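Local atomic coordinates of tryptophan halogenase superfamily (Brevundimonas sp. BAL3, PDB entry 6FRL), a protein that carries out flavin-dependent halogenation, preferring bromination over chlorination, and probably acts on aromatic substrates. Residues Thr61-Tyr66 with Phe161-His166; Thr83-Ile88 with Pro266-Thr271; Pro326-Gln331 with Gln385-Met390. All coordinates share one frame; numbering follows the deposited sequence.

Overall arrangement
The three contacts show how the chemistry of a contact follows its place in one fold. Contacts 1 and 2 lie side by side, their centres about 13 Å apart, and share the sheet in which strands 164-168 and 83-85 are neighbours; His166 of contact 1 is probably hydrogen-bonded through NE2 to Thr268 of contact 2. Contact 2 is wholly buried and relies on backbone pairing and apolar side chains. Contact 1, where helix meets strand, is mostly buried but built on a charged arginine. In contact 3, about 27 Å from contact 2 between centres and across the middle of the chain, the two arginines that touch, Arg328 and Arg388, are partly exposed and no hydrogen bond joins the segments.

Contact 1: residues Thr61-Tyr66 with Phe161-His166; sequences TIRRFY and FDWALH
Arg63 reaches from helix 61-68 to the chain leading into strand 164-168 and divides its guanidinium among three acceptors. NE donates to the backbone O of Trp163 (2.8 Å), coming from above the carbonyl plane with a bent N-H...O angle of 140°. NH2 forms the salt bridge, 2.8 Å from Asp162 OD1, which receives it on the syn lone pair; the carboxylate sits at the guanidinium edge with its plane turned 85° against it. The same OD1 accepts a weak bond from Trp163 N, while NH1 is paired with Asp73 of helix 73-79. A bend at chi3 (-44°) turns NE and the guanidinium over the indole. The group lies flat there, CZ being 3.7 Å from the centroid of the five-membered ring of Trp163, and Arg63 CD stands 3.6 Å above the six-membered one in a CH-pi contact. Trp163 NE1 and Arg63 NH2 are both donors and do not bond. One turn on, Tyr66 CE2 packs 3.8 Å from Leu165 CD1, while the Tyr66 hydroxyl is hydrogen-bonded to the other carboxylate oxygen of Asp73. The result is a cation-pi stack framed by salt bridges, joining a short helix to the central strand of a three-stranded antiparallel sheet in the flavin-dependent halogenase fold.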
ATOM      1  N   THR B  61       6.086 -15.290   5.515  1.00 23.40           N
ATOM      2  CA  THR B  61       5.281 -15.596   4.353  1.00 24.31           C
ATOM      3  C   THR B  61       5.298 -17.125   4.042  1.00 24.90           C
ATOM      4  O   THR B  61       4.284 -17.668   3.646  1.00 25.76           O
ATOM      5  CB  THR B  61       5.720 -14.782   3.108  1.00 25.51           C
ATOM      6  OG1 THR B  61       7.119 -15.014   2.819  1.00 27.61           O
ATOM      7  CG2 THR B  61       5.463 -13.295   3.281  1.00 23.32           C
ATOM      8  N   ILE B  62       6.420 -17.820   4.240  1.00 26.08           N
ATOM      9  CA  ILE B  62       6.517 -19.264   3.882  1.00 27.25           C
ATOM     10  C   ILE B  62       5.477 -20.146   4.623  1.00 26.72           C
ATOM     11  O   ILE B  62       5.001 -21.135   4.071  1.00 26.09           O
ATOM     12  CB  ILE B  62       7.962 -19.824   4.065  1.00 26.42           C
ATOM     13  CG1 ILE B  62       8.175 -21.107   3.281  1.00 27.56           C
ATOM     14  CG2 ILE B  62       8.250 -20.165   5.520  1.00 27.06           C
ATOM     15  CD1 ILE B  62       7.995 -20.998   1.789  1.00 27.69           C
ATOM     16  N   ARG B  63       5.109 -19.763   5.845  1.00 27.10           N
ATOM     17  CA  ARG B  63       4.087 -20.503   6.618  1.00 27.45           C
ATOM     18  C   ARG B  63       2.714 -20.311   5.994  1.00 27.30           C
ATOM     19  O   ARG B  63       1.918 -21.246   6.011  1.00 27.09           O
ATOM     20  CB  ARG B  63       4.088 -20.144   8.129  1.00 28.08           C
ATOM     21  CG  ARG B  63       5.464 -20.386   8.807  1.00 26.55           C
ATOM     22  CD  ARG B  63       5.483 -20.250  10.328  1.00 26.21           C
ATOM     23  NE  ARG B  63       4.730 -19.080  10.759  1.00 26.03           N
ATOM     24  CZ  ARG B  63       3.476 -19.078  11.192  1.00 25.28           C
ATOM     25  NH1 ARG B  63       2.776 -20.211  11.326  1.00 25.51           N
ATOM     26  NH2 ARG B  63       2.918 -17.923  11.518  1.00 25.12           N
ATOM     27  N   ARG B  64       2.449 -19.142   5.418  1.00 27.99           N
ATOM     28  CA  ARG B  64       1.235 -18.923   4.650  1.00 31.79           C
ATOM     29  C   ARG B  64       1.260 -19.704   3.323  1.00 28.45           C
ATOM     30  O   ARG B  64       0.229 -20.176   2.879  1.00 22.71           O
ATOM     31  CB  ARG B  64       0.988 -17.420   4.406  1.00 39.41           C
ATOM     32  CG  ARG B  64      -0.299 -17.106   3.641  1.00 49.84           C
ATOM     33  CD  ARG B  64      -0.426 -15.619   3.268  1.00 62.58           C
ATOM     34  NE  ARG B  64       0.473 -15.192   2.155  1.00 72.77           N
ATOM     35  CZ  ARG B  64       1.360 -14.176   2.181  1.00 68.92           C
ATOM     36  NH1 ARG B  64       1.533 -13.397   3.259  1.00 63.12           N
ATOM     37  NH2 ARG B  64       2.095 -13.922   1.096  1.00 64.83           N
ATOM     38  N   PHE B  65       2.437 -19.832   2.710  1.00 28.91           N
ATOM     39  CA  PHE B  65       2.568 -20.507   1.416  1.00 28.07           C
ATOM     40  C   PHE B  65       2.107 -21.953   1.544  1.00 28.21           C
ATOM     41  O   PHE B  65       1.207 -22.398   0.828  1.00 28.96           O
ATOM     42  CB  PHE B  65       4.002 -20.401   0.878  1.00 27.83           C
ATOM     43  CG  PHE B  65       4.254 -21.226  -0.344  1.00 27.20           C
ATOM     44  CD1 PHE B  65       3.990 -20.709  -1.623  1.00 27.57           C
ATOM     45  CD2 PHE B  65       4.765 -22.517  -0.234  1.00 26.40           C
ATOM     46  CE1 PHE B  65       4.207 -21.475  -2.749  1.00 27.37           C
ATOM     47  CE2 PHE B  65       4.960 -23.303  -1.361  1.00 26.61           C
ATOM     48  CZ  PHE B  65       4.687 -22.780  -2.613  1.00 27.51           C
ATOM     49  N   TYR B  66       2.701 -22.678   2.479  1.00 29.00           N
ATOM     50  CA  TYR B  66       2.316 -24.084   2.703  1.00 27.95           C
ATOM     51  C   TYR B  66       0.964 -24.206   3.433  1.00 27.81           C
ATOM     52  O   TYR B  66       0.263 -25.235   3.287  1.00 28.73           O
ATOM     53  CB  TYR B  66       3.447 -24.905   3.352  1.00 26.13           C
ATOM     54  CG  TYR B  66       3.958 -24.543   4.756  1.00 24.92           C
ATOM     55  CD1 TYR B  66       3.220 -24.830   5.884  1.00 26.46           C
ATOM     56  CD2 TYR B  66       5.253 -24.070   4.944  1.00 24.72           C
ATOM     57  CE1 TYR B  66       3.716 -24.578   7.171  1.00 26.92           C
ATOM     58  CE2 TYR B  66       5.766 -23.826   6.203  1.00 24.55           C
ATOM     59  CZ  TYR B  66       4.995 -24.073   7.320  1.00 25.00           C
ATOM     60  OH  TYR B  66       5.489 -23.812   8.579  1.00 23.83           O
ATOM     61  N   PHE B 161       3.684 -10.848  17.416  1.00 36.61           N
ATOM     62  CA  PHE B 161       4.940 -11.170  16.713  1.00 34.93           C
ATOM     63  C   PHE B 161       4.621 -12.280  15.711  1.00 33.13           C
ATOM     64  O   PHE B 161       3.573 -12.935  15.841  1.00 34.05           O
ATOM     65  CB  PHE B 161       6.077 -11.594  17.686  1.00 32.60           C
ATOM     66  CG  PHE B 161       5.777 -12.843  18.487  1.00 31.12           C
ATOM     67  CD1 PHE B 161       4.918 -12.797  19.570  1.00 30.96           C
ATOM     68  CD2 PHE B 161       6.372 -14.061  18.178  1.00 31.33           C
ATOM     69  CE1 PHE B 161       4.660 -13.941  20.330  1.00 31.08           C
ATOM     70  CE2 PHE B 161       6.087 -15.214  18.922  1.00 31.19           C
ATOM     71  CZ  PHE B 161       5.235 -15.143  20.005  1.00 29.46           C
ATOM     72  N   ASP B 162       5.494 -12.473  14.717  1.00 31.97           N
ATOM     73  CA  ASP B 162       5.397 -13.645  13.832  1.00 31.37           C
ATOM     74  C   ASP B 162       6.701 -14.463  13.864  1.00 30.70           C
ATOM     75  O   ASP B 162       7.678 -14.106  14.564  1.00 30.69           O
ATOM     76  CB  ASP B 162       4.953 -13.204  12.430  1.00 31.12           C
ATOM     77  CG  ASP B 162       4.138 -14.281  11.668  1.00 31.12           C
ATOM     78  OD1 ASP B 162       3.945 -15.428  12.160  1.00 29.64           O
ATOM     79  OD2 ASP B 162       3.720 -13.954  10.535  1.00 29.06           O
ATOM     80  N   TRP B 163       6.703 -15.581  13.157  1.00 30.55           N
ATOM     81  CA  TRP B 163       7.844 -16.501  13.168  1.00 29.52           C
ATOM     82  C   TRP B 163       7.931 -17.274  11.870  1.00 28.42           C
ATOM     83  O   TRP B 163       6.942 -17.397  11.137  1.00 28.80           O
ATOM     84  CB  TRP B 163       7.714 -17.469  14.341  1.00 29.73           C
ATOM     85  CG  TRP B 163       6.540 -18.459  14.256  1.00 29.99           C
ATOM     86  CD1 TRP B 163       5.208 -18.199  14.480  1.00 28.79           C
ATOM     87  CD2 TRP B 163       6.624 -19.869  13.943  1.00 29.93           C
ATOM     88  NE1 TRP B 163       4.467 -19.352  14.301  1.00 29.42           N
ATOM     89  CE2 TRP B 163       5.316 -20.388  13.988  1.00 28.99           C
ATOM     90  CE3 TRP B 163       7.679 -20.731  13.628  1.00 28.18           C
ATOM     91  CZ2 TRP B 163       5.050 -21.707  13.739  1.00 28.11           C
ATOM     92  CZ3 TRP B 163       7.399 -22.071  13.376  1.00 28.56           C
ATOM     93  CH2 TRP B 163       6.109 -22.538  13.434  1.00 27.98           C
ATOM     94  N   ALA B 164       9.113 -17.808  11.598  1.00 28.35           N
ATOM     95  CA  ALA B 164       9.365 -18.526  10.345  1.00 29.53           C
ATOM     96  C   ALA B 164      10.205 -19.768  10.623  1.00 28.13           C
ATOM     97  O   ALA B 164      10.315 -20.173  11.782  1.00 29.06           O
ATOM     98  CB  ALA B 164      10.046 -17.590   9.317  1.00 31.05           C
ATOM     99  N   LEU B 165      10.770 -20.365   9.565  1.00 27.53           N
ATOM    100  CA  LEU B 165      11.565 -21.586   9.691  1.00 27.81           C
ATOM    101  C   LEU B 165      13.028 -21.450   9.279  1.00 28.05           C
ATOM    102  O   LEU B 165      13.392 -20.671   8.355  1.00 27.24           O
ATOM    103  CB  LEU B 165      10.961 -22.705   8.831  1.00 27.56           C
ATOM    104  CG  LEU B 165       9.465 -22.952   8.897  1.00 28.55           C
ATOM    105  CD1 LEU B 165       9.105 -24.151   8.015  1.00 28.24           C
ATOM    106  CD2 LEU B 165       9.039 -23.142  10.341  1.00 27.59           C
ATOM    107  N   HIS B 166      13.865 -22.208   9.989  1.00 28.51           N
ATOM    108  CA  HIS B 166      15.148 -22.645   9.470  1.00 29.71           C
ATOM    109  C   HIS B 166      14.865 -24.055   8.985  1.00 29.98           C
ATOM    110  O   HIS B 166      14.355 -24.861   9.759  1.00 29.17           O
ATOM    111  CB  HIS B 166      16.221 -22.692  10.582  1.00 30.65           C
ATOM    112  CG  HIS B 166      16.424 -21.396  11.304  1.00 29.21           C
ATOM    113  ND1 HIS B 166      16.128 -21.242  12.639  1.00 27.92           N
ATOM    114  CD2 HIS B 166      16.900 -20.196  10.876  1.00 29.48           C
ATOM    115  CE1 HIS B 166      16.415 -20.002  13.005  1.00 28.21           C
ATOM    116  NE2 HIS B 166      16.872 -19.341  11.951  1.00 27.36           N
TER

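Contact 2: residues Thr83-Ile88 with Pro266-Thr271; sequences TCKLGI and PFTRVT
Lys85 is stretched from its first torsion onward (chi1 179°, CG anti to the backbone N), and this carries CD and CE slantwise across Thr268, each 3.6 Å from its OG1. A chi1 of -58° puts Thr268 OG1 beside its own backbone N, where it meets the Lys85 methylenes. Neither polar end is spent on the other: Lys85 NZ bonds to Ser352 OG and to the backbone O of Thr58, and Thr268 OG1 to His166 NE2. At the start of the contact Leu86 N donates to Pro266 O (2.9 Å), and Pro266 CA offers a C-H to Cys84 O at 3.3 Å. Leu86 separates two short strands, and from Gly87 onward the chain enters a mixed sheet, where strand 87-91 pairs in parallel with strand 268-273. Ile88 stands opposite Thr268 as the bridge pair, their CA atoms 4.8 Å apart. Thr268 bonds through its backbone to the residues flanking Ile88: its N makes a weak bond to Gly87 O (3.3 Å), and a second backbone bond joins it to Arg89. Gly87 O also receives a C-H contact from Phe267 CA. Farther along, the methyls CG2 of Ile88 and CG2 of Val270 meet obliquely at 3.5 Å.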
ATOM      1  N   THR B  83      13.692 -25.844  12.528  1.00 30.16           N
ATOM      2  CA  THR B  83      13.532 -25.193  13.832  1.00 30.55           C
ATOM      3  C   THR B  83      12.855 -23.821  13.637  1.00 30.44           C
ATOM      4  O   THR B  83      12.734 -23.325  12.510  1.00 29.40           O
ATOM      5  CB  THR B  83      14.897 -24.944  14.505  1.00 29.75           C
ATOM      6  OG1 THR B  83      15.636 -23.977  13.742  1.00 30.48           O
ATOM      7  CG2 THR B  83      15.708 -26.224  14.585  1.00 30.38           C
ATOM      8  N   CYS B  84      12.442 -23.224  14.744  1.00 27.20           N
ATOM      9  CA  CYS B  84      11.809 -21.908  14.739  1.00 27.24           C
ATOM     10  C   CYS B  84      12.795 -20.770  14.471  1.00 27.73           C
ATOM     11  O   CYS B  84      13.954 -20.836  14.899  1.00 25.18           O
ATOM     12  CB  CYS B  84      11.131 -21.648  16.084  1.00 27.88           C
ATOM     13  SG  CYS B  84       9.968 -22.934  16.572  1.00 28.84           S
ATOM     14  N   LYS B  85      12.330 -19.751  13.744  1.00 27.62           N
ATOM     15  CA  LYS B  85      13.106 -18.532  13.498  1.00 29.69           C
ATOM     16  C   LYS B  85      12.298 -17.306  13.916  1.00 32.32           C
ATOM     17  O   LYS B  85      11.293 -16.946  13.254  1.00 32.29           O
ATOM     18  CB  LYS B  85      13.503 -18.379  12.031  1.00 28.52           C
ATOM     19  CG  LYS B  85      14.282 -17.075  11.799  1.00 28.90           C
ATOM     20  CD  LYS B  85      14.754 -16.885  10.382  1.00 27.73           C
ATOM     21  CE  LYS B  85      15.274 -15.486  10.121  1.00 25.84           C
ATOM     22  NZ  LYS B  85      15.268 -15.141   8.657  1.00 25.92           N
ATOM     23  N   LEU B  86      12.739 -16.665  15.001  1.00 33.17           N
ATOM     24  CA  LEU B  86      12.102 -15.426  15.455  1.00 33.82           C
ATOM     25  C   LEU B  86      12.644 -14.107  14.849  1.00 34.24           C
ATOM     26  O   LEU B  86      12.031 -13.057  15.043  1.00 31.23           O
ATOM     27  CB  LEU B  86      12.163 -15.351  16.967  1.00 33.51           C
ATOM     28  CG  LEU B  86      11.186 -16.314  17.632  1.00 33.47           C
ATOM     29  CD1 LEU B  86      11.482 -16.341  19.117  1.00 34.02           C
ATOM     30  CD2 LEU B  86       9.737 -15.946  17.362  1.00 32.51           C
ATOM     31  N   GLY B  87      13.777 -14.181  14.145  1.00 33.25           N
ATOM     32  CA  GLY B  87      14.442 -13.017  13.532  1.00 33.10           C
ATOM     33  C   GLY B  87      15.906 -13.303  13.203  1.00 30.59           C
ATOM     34  O   GLY B  87      16.349 -14.457  13.259  1.00 34.18           O
ATOM     35  N   ILE B  88      16.671 -12.276  12.873  1.00 28.60           N
ATOM     36  CA  ILE B  88      18.104 -12.463  12.573  1.00 28.99           C
ATOM     37  C   ILE B  88      18.925 -11.666  13.547  1.00 30.04           C
ATOM     38  O   ILE B  88      18.578 -10.524  13.872  1.00 34.14           O
ATOM     39  CB  ILE B  88      18.466 -11.976  11.159  1.00 28.94           C
ATOM     40  CG1 ILE B  88      17.623 -12.703  10.112  1.00 29.08           C
ATOM     41  CG2 ILE B  88      19.965 -12.135  10.874  1.00 28.57           C
ATOM     42  CD1 ILE B  88      17.815 -12.152   8.698  1.00 30.40           C
ATOM     43  N   PRO B 266      16.616 -20.098  18.408  1.00 31.02           N
ATOM     44  CA  PRO B 266      15.520 -19.655  17.533  1.00 30.05           C
ATOM     45  C   PRO B 266      15.812 -18.353  16.756  1.00 28.01           C
ATOM     46  O   PRO B 266      14.953 -17.468  16.661  1.00 28.52           O
ATOM     47  CB  PRO B 266      14.355 -19.458  18.515  1.00 30.69           C
ATOM     48  CG  PRO B 266      15.011 -19.055  19.783  1.00 34.12           C
ATOM     49  CD  PRO B 266      16.428 -19.632  19.794  1.00 32.54           C
ATOM     50  N   PHE B 267      17.003 -18.263  16.189  1.00 27.06           N
ATOM     51  CA  PHE B 267      17.375 -17.155  15.323  1.00 29.01           C
ATOM     52  C   PHE B 267      18.553 -17.529  14.436  1.00 32.77           C
ATOM     53  O   PHE B 267      19.309 -18.465  14.738  1.00 35.90           O
ATOM     54  CB  PHE B 267      17.720 -15.922  16.123  1.00 29.15           C
ATOM     55  CG  PHE B 267      18.738 -16.153  17.201  1.00 30.23           C
ATOM     56  CD1 PHE B 267      20.086 -16.209  16.887  1.00 31.31           C
ATOM     57  CD2 PHE B 267      18.338 -16.298  18.547  1.00 31.51           C
ATOM     58  CE1 PHE B 267      21.032 -16.407  17.904  1.00 32.97           C
ATOM     59  CE2 PHE B 267      19.265 -16.492  19.555  1.00 32.61           C
ATOM     60  CZ  PHE B 267      20.617 -16.571  19.231  1.00 32.68           C
ATOM     61  N   THR B 268      18.697 -16.788  13.339  1.00 33.76           N
ATOM     62  CA  THR B 268      19.836 -16.929  12.444  1.00 34.48           C
ATOM     63  C   THR B 268      20.940 -16.003  12.966  1.00 36.45           C
ATOM     64  O   THR B 268      20.648 -14.875  13.405  1.00 36.27           O
ATOM     65  CB  THR B 268      19.401 -16.539  11.030  1.00 34.51           C
ATOM     66  OG1 THR B 268      18.314 -17.375  10.648  1.00 36.92           O
ATOM     67  CG2 THR B 268      20.525 -16.690  10.039  1.00 36.45           C
ATOM     68  N   ARG B 269      22.185 -16.481  12.948  1.00 39.49           N
ATOM     69  CA  ARG B 269      23.344 -15.630  13.313  1.00 41.61           C
ATOM     70  C   ARG B 269      23.966 -15.029  12.079  1.00 37.04           C
ATOM     71  O   ARG B 269      24.280 -15.772  11.160  1.00 34.71           O
ATOM     72  CB  ARG B 269      24.425 -16.413  14.031  1.00 42.96           C
ATOM     73  CG  ARG B 269      24.123 -16.722  15.485  1.00 46.89           C
ATOM     74  CD  ARG B 269      25.022 -17.843  15.997  1.00 53.02           C
ATOM     75  NE  ARG B 269      24.336 -18.627  17.014  1.00 53.62           N
ATOM     76  CZ  ARG B 269      24.156 -18.229  18.264  1.00 62.17           C
ATOM     77  NH1 ARG B 269      24.622 -17.040  18.701  1.00 63.70           N
ATOM     78  NH2 ARG B 269      23.483 -19.025  19.097  1.00 65.72           N
ATOM     79  N   VAL B 270      24.131 -13.700  12.057  1.00 34.34           N
ATOM     80  CA  VAL B 270      24.887 -13.040  10.984  1.00 36.64           C
ATOM     81  C   VAL B 270      26.026 -12.220  11.563  1.00 34.02           C
ATOM     82  O   VAL B 270      25.791 -11.173  12.117  1.00 30.93           O
ATOM     83  CB  VAL B 270      23.991 -12.173  10.084  1.00 38.43           C
ATOM     84  CG1 VAL B 270      24.819 -11.411   9.061  1.00 39.16           C
ATOM     85  CG2 VAL B 270      22.987 -13.053   9.348  1.00 39.15           C
ATOM     86  N   THR B 271      27.253 -12.731  11.416  1.00 34.25           N
ATOM     87  CA  THR B 271      28.450 -12.199  12.069  1.00 33.98           C
ATOM     88  C   THR B 271      29.371 -11.513  11.046  1.00 35.29           C
ATOM     89  O   THR B 271      29.889 -12.159  10.122  1.00 32.64           O
ATOM     90  CB  THR B 271      29.233 -13.317  12.792  1.00 34.04           C
ATOM     91  OG1 THR B 271      28.387 -13.948  13.757  1.00 32.59           O
ATOM     92  CG2 THR B 271      30.482 -12.758  13.510  1.00 33.06           C
TER

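Contact 3: residues Pro326-Gln331 with Gln385-Met390; sequences PGRRSQ and QTAREM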
ATOM      1  N   PRO B 326      25.131 -10.452  -8.021  1.00 36.74           N
ATOM      2  CA  PRO B 326      23.943  -9.697  -7.643  1.00 33.95           C
ATOM      3  C   PRO B 326      23.312  -8.962  -8.801  1.00 32.47           C
ATOM      4  O   PRO B 326      24.020  -8.307  -9.579  1.00 35.92           O
ATOM      5  CB  PRO B 326      24.475  -8.653  -6.669  1.00 35.93           C
ATOM      6  CG  PRO B 326      25.798  -9.129  -6.232  1.00 38.37           C
ATOM      7  CD  PRO B 326      26.338  -9.947  -7.343  1.00 38.54           C
ATOM      8  N   GLY B 327      21.998  -9.034  -8.914  1.00 31.62           N
ATOM      9  CA  GLY B 327      21.323  -8.360 -10.006  1.00 33.32           C
ATOM     10  C   GLY B 327      20.050  -9.049 -10.384  1.00 33.69           C
ATOM     11  O   GLY B 327      19.655 -10.022  -9.740  1.00 35.63           O
ATOM     12  N   ARG B 328      19.409  -8.549 -11.432  1.00 32.42           N
ATOM     13  CA  ARG B 328      18.151  -9.102 -11.880  1.00 33.25           C
ATOM     14  C   ARG B 328      18.120  -9.244 -13.392  1.00 35.19           C
ATOM     15  O   ARG B 328      18.678  -8.432 -14.136  1.00 37.48           O
ATOM     16  CB  ARG B 328      16.961  -8.238 -11.396  1.00 32.91           C
ATOM     17  CG  ARG B 328      16.771  -6.950 -12.169  1.00 33.02           C
ATOM     18  CD  ARG B 328      15.623  -6.118 -11.643  1.00 31.31           C
ATOM     19  NE  ARG B 328      15.526  -4.911 -12.428  1.00 30.51           N
ATOM     20  CZ  ARG B 328      15.035  -4.836 -13.664  1.00 34.75           C
ATOM     21  NH1 ARG B 328      14.550  -5.908 -14.298  1.00 35.31           N
ATOM     22  NH2 ARG B 328      15.034  -3.666 -14.295  1.00 34.10           N
ATOM     23  N   ARG B 329      17.447 -10.304 -13.826  1.00 36.50           N
ATOM     24  CA  ARG B 329      17.034 -10.519 -15.216  1.00 34.08           C
ATOM     25  C   ARG B 329      16.263  -9.276 -15.703  1.00 31.62           C
ATOM     26  O   ARG B 329      15.414  -8.768 -14.986  1.00 33.67           O
ATOM     27  CB  ARG B 329      16.144 -11.774 -15.231  1.00 35.11           C
ATOM     28  CG  ARG B 329      15.681 -12.276 -16.586  1.00 35.52           C
ATOM     29  CD  ARG B 329      16.843 -12.786 -17.396  1.00 35.67           C
ATOM     30  NE  ARG B 329      17.654 -13.801 -16.743  1.00 35.23           N
ATOM     31  CZ  ARG B 329      18.860 -14.178 -17.165  1.00 38.56           C
ATOM     32  NH1 ARG B 329      19.451 -13.614 -18.248  1.00 41.13           N
ATOM     33  NH2 ARG B 329      19.488 -15.134 -16.491  1.00 39.56           N
ATOM     34  N   SER B 330      16.547  -8.786 -16.900  1.00 29.30           N
ATOM     35  CA  SER B 330      15.990  -7.497 -17.349  1.00 28.06           C
ATOM     36  C   SER B 330      14.466  -7.459 -17.440  1.00 26.31           C
ATOM     37  O   SER B 330      13.840  -6.442 -17.160  1.00 22.92           O
ATOM     38  CB  SER B 330      16.615  -7.097 -18.700  1.00 28.14           C
ATOM     39  OG  SER B 330      18.016  -6.960 -18.547  1.00 29.06           O
ATOM     40  N   GLN B 331      13.879  -8.567 -17.886  1.00 27.33           N
ATOM     41  CA  GLN B 331      12.454  -8.787 -17.784  1.00 29.03           C
ATOM     42  C   GLN B 331      12.296 -10.227 -17.298  1.00 26.90           C
ATOM     43  O   GLN B 331      12.928 -11.119 -17.807  1.00 28.51           O
ATOM     44  CB  GLN B 331      11.733  -8.448 -19.102  1.00 33.94           C
ATOM     45  CG  GLN B 331      11.665  -9.482 -20.204  1.00 41.54           C
ATOM     46  CD  GLN B 331      11.085  -8.874 -21.502  1.00 44.41           C
ATOM     47  OE1 GLN B 331      11.763  -8.072 -22.131  1.00 49.60           O
ATOM     48  NE2 GLN B 331       9.838  -9.235 -21.886  1.00 36.94           N
ATOM     49  N   GLN B 385       6.230  -4.984 -11.618  1.00 29.45           N
ATOM     50  CA  GLN B 385       6.163  -5.339 -10.194  1.00 30.23           C
ATOM     51  C   GLN B 385       7.471  -6.024  -9.773  1.00 30.54           C
ATOM     52  O   GLN B 385       8.103  -5.615  -8.799  1.00 33.18           O
ATOM     53  CB  GLN B 385       4.954  -6.257  -9.886  1.00 31.12           C
ATOM     54  CG  GLN B 385       3.583  -5.638 -10.079  1.00 31.07           C
ATOM     55  CD  GLN B 385       2.415  -6.556  -9.674  1.00 34.32           C
ATOM     56  OE1 GLN B 385       2.577  -7.555  -8.955  1.00 34.63           O
ATOM     57  NE2 GLN B 385       1.209  -6.205 -10.143  1.00 35.87           N
ATOM     58  N   THR B 386       7.870  -7.055 -10.522  1.00 28.98           N
ATOM     59  CA  THR B 386       9.068  -7.863 -10.207  1.00 27.18           C
ATOM     60  C   THR B 386      10.347  -7.019 -10.083  1.00 25.90           C
ATOM     61  O   THR B 386      11.120  -7.161  -9.126  1.00 28.06           O
ATOM     62  CB  THR B 386       9.263  -8.987 -11.267  1.00 27.92           C
ATOM     63  OG1 THR B 386       8.044  -9.747 -11.422  1.00 28.14           O
ATOM     64  CG2 THR B 386      10.409  -9.918 -10.878  1.00 27.71           C
ATOM     65  N   ALA B 387      10.549  -6.135 -11.050  1.00 26.44           N
ATOM     66  CA  ALA B 387      11.695  -5.210 -11.075  1.00 27.93           C
ATOM     67  C   ALA B 387      11.700  -4.311  -9.822  1.00 27.93           C
ATOM     68  O   ALA B 387      12.713  -4.260  -9.130  1.00 25.45           O
ATOM     69  CB  ALA B 387      11.676  -4.330 -12.332  1.00 27.38           C
ATOM     70  N   ARG B 388      10.582  -3.648  -9.533  1.00 24.65           N
ATOM     71  CA  ARG B 388      10.528  -2.745  -8.407  1.00 27.87           C
ATOM     72  C   ARG B 388      10.788  -3.500  -7.111  1.00 25.99           C
ATOM     73  O   ARG B 388      11.533  -3.013  -6.253  1.00 22.98           O
ATOM     74  CB  ARG B 388       9.192  -1.956  -8.308  1.00 29.40           C
ATOM     75  CG  ARG B 388       8.778  -1.170  -9.546  1.00 33.23           C
ATOM     76  CD  ARG B 388       9.718  -0.025  -9.940  1.00 37.83           C
ATOM     77  NE  ARG B 388      10.975  -0.409 -10.619  1.00 42.82           N
ATOM     78  CZ  ARG B 388      11.125  -0.715 -11.935  1.00 43.34           C
ATOM     79  NH1 ARG B 388      10.111  -0.754 -12.794  1.00 40.19           N
ATOM     80  NH2 ARG B 388      12.337  -0.990 -12.415  1.00 43.95           N
ATOM     81  N   GLU B 389      10.200  -4.692  -6.982  1.00 27.07           N
ATOM     82  CA  GLU B 389      10.356  -5.501  -5.755  1.00 29.20           C
ATOM     83  C   GLU B 389      11.846  -5.902  -5.507  1.00 27.69           C
ATOM     84  O   GLU B 389      12.369  -5.822  -4.374  1.00 27.23           O
ATOM     85  CB  GLU B 389       9.401  -6.726  -5.797  1.00 30.96           C
ATOM     86  CG  GLU B 389       9.686  -7.873  -4.816  1.00 31.43           C
ATOM     87  CD  GLU B 389       8.659  -8.985  -4.918  1.00 34.36           C
ATOM     88  OE1 GLU B 389       8.921  -9.945  -5.657  1.00 43.05           O
ATOM     89  OE2 GLU B 389       7.575  -8.909  -4.295  1.00 37.00           O
ATOM     90  N   MET B 390      12.520  -6.301  -6.575  1.00 26.28           N
ATOM     91  CA  MET B 390      13.947  -6.619  -6.482  1.00 27.90           C
ATOM     92  C   MET B 390      14.741  -5.408  -6.029  1.00 26.14           C
ATOM     93  O   MET B 390      15.606  -5.533  -5.166  1.00 29.06           O
ATOM     94  CB  MET B 390      14.498  -7.169  -7.824  1.00 29.95           C
ATOM     95  CG  MET B 390      14.035  -8.596  -8.155  1.00 29.67           C
ATOM     96  SD  MET B 390      14.701  -9.857  -7.053  1.00 30.27           S
ATOM     97  CE  MET B 390      16.419  -9.873  -7.575  1.00 28.88           C
TER
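Arg328 reaches over Ala387 and passes Met390 at a slant where the middle strand of a three-stranded antiparallel sheet, 327-329, packs on the long helix 376-402. The two run almost exactly antiparallel (173°), with axes 9.5 Å apart, and they meet through van der Waals contact, without a hydrogen bond across. Taking the helix in order, Ala387 comes first: its CB sits over the centre of one face of the Arg328 guanidinium, 3.6 Å from CZ. That group is fixed in rotation from the strand's own side, since Arg328 NH1 donates to Ser330 O (3.0 Å), which lies in the guanidinium plane, and weakly to Arg329 O. An alanine at Arg328 lacks the guanidinium, and Ser330 O would probably lose its mate while a gap opened above the Ala387 methyl. Arg388 follows, its NH2 4.2 Å from Arg328 NH2; this nearness of like charges is probably eased by Asp384 and Glu391, with which Arg388 forms salt bridges. A turn beyond Ala387, Met390 meets the aliphatic part of Arg328, CB being 4.1 Å from Arg328 CD. Bends at chi2 (-68°) and chi3 (-71°) curl the thioether toward the strand, where CE lies 3.9 Å from Gly327 O and 4.2 Å from Arg328 CB.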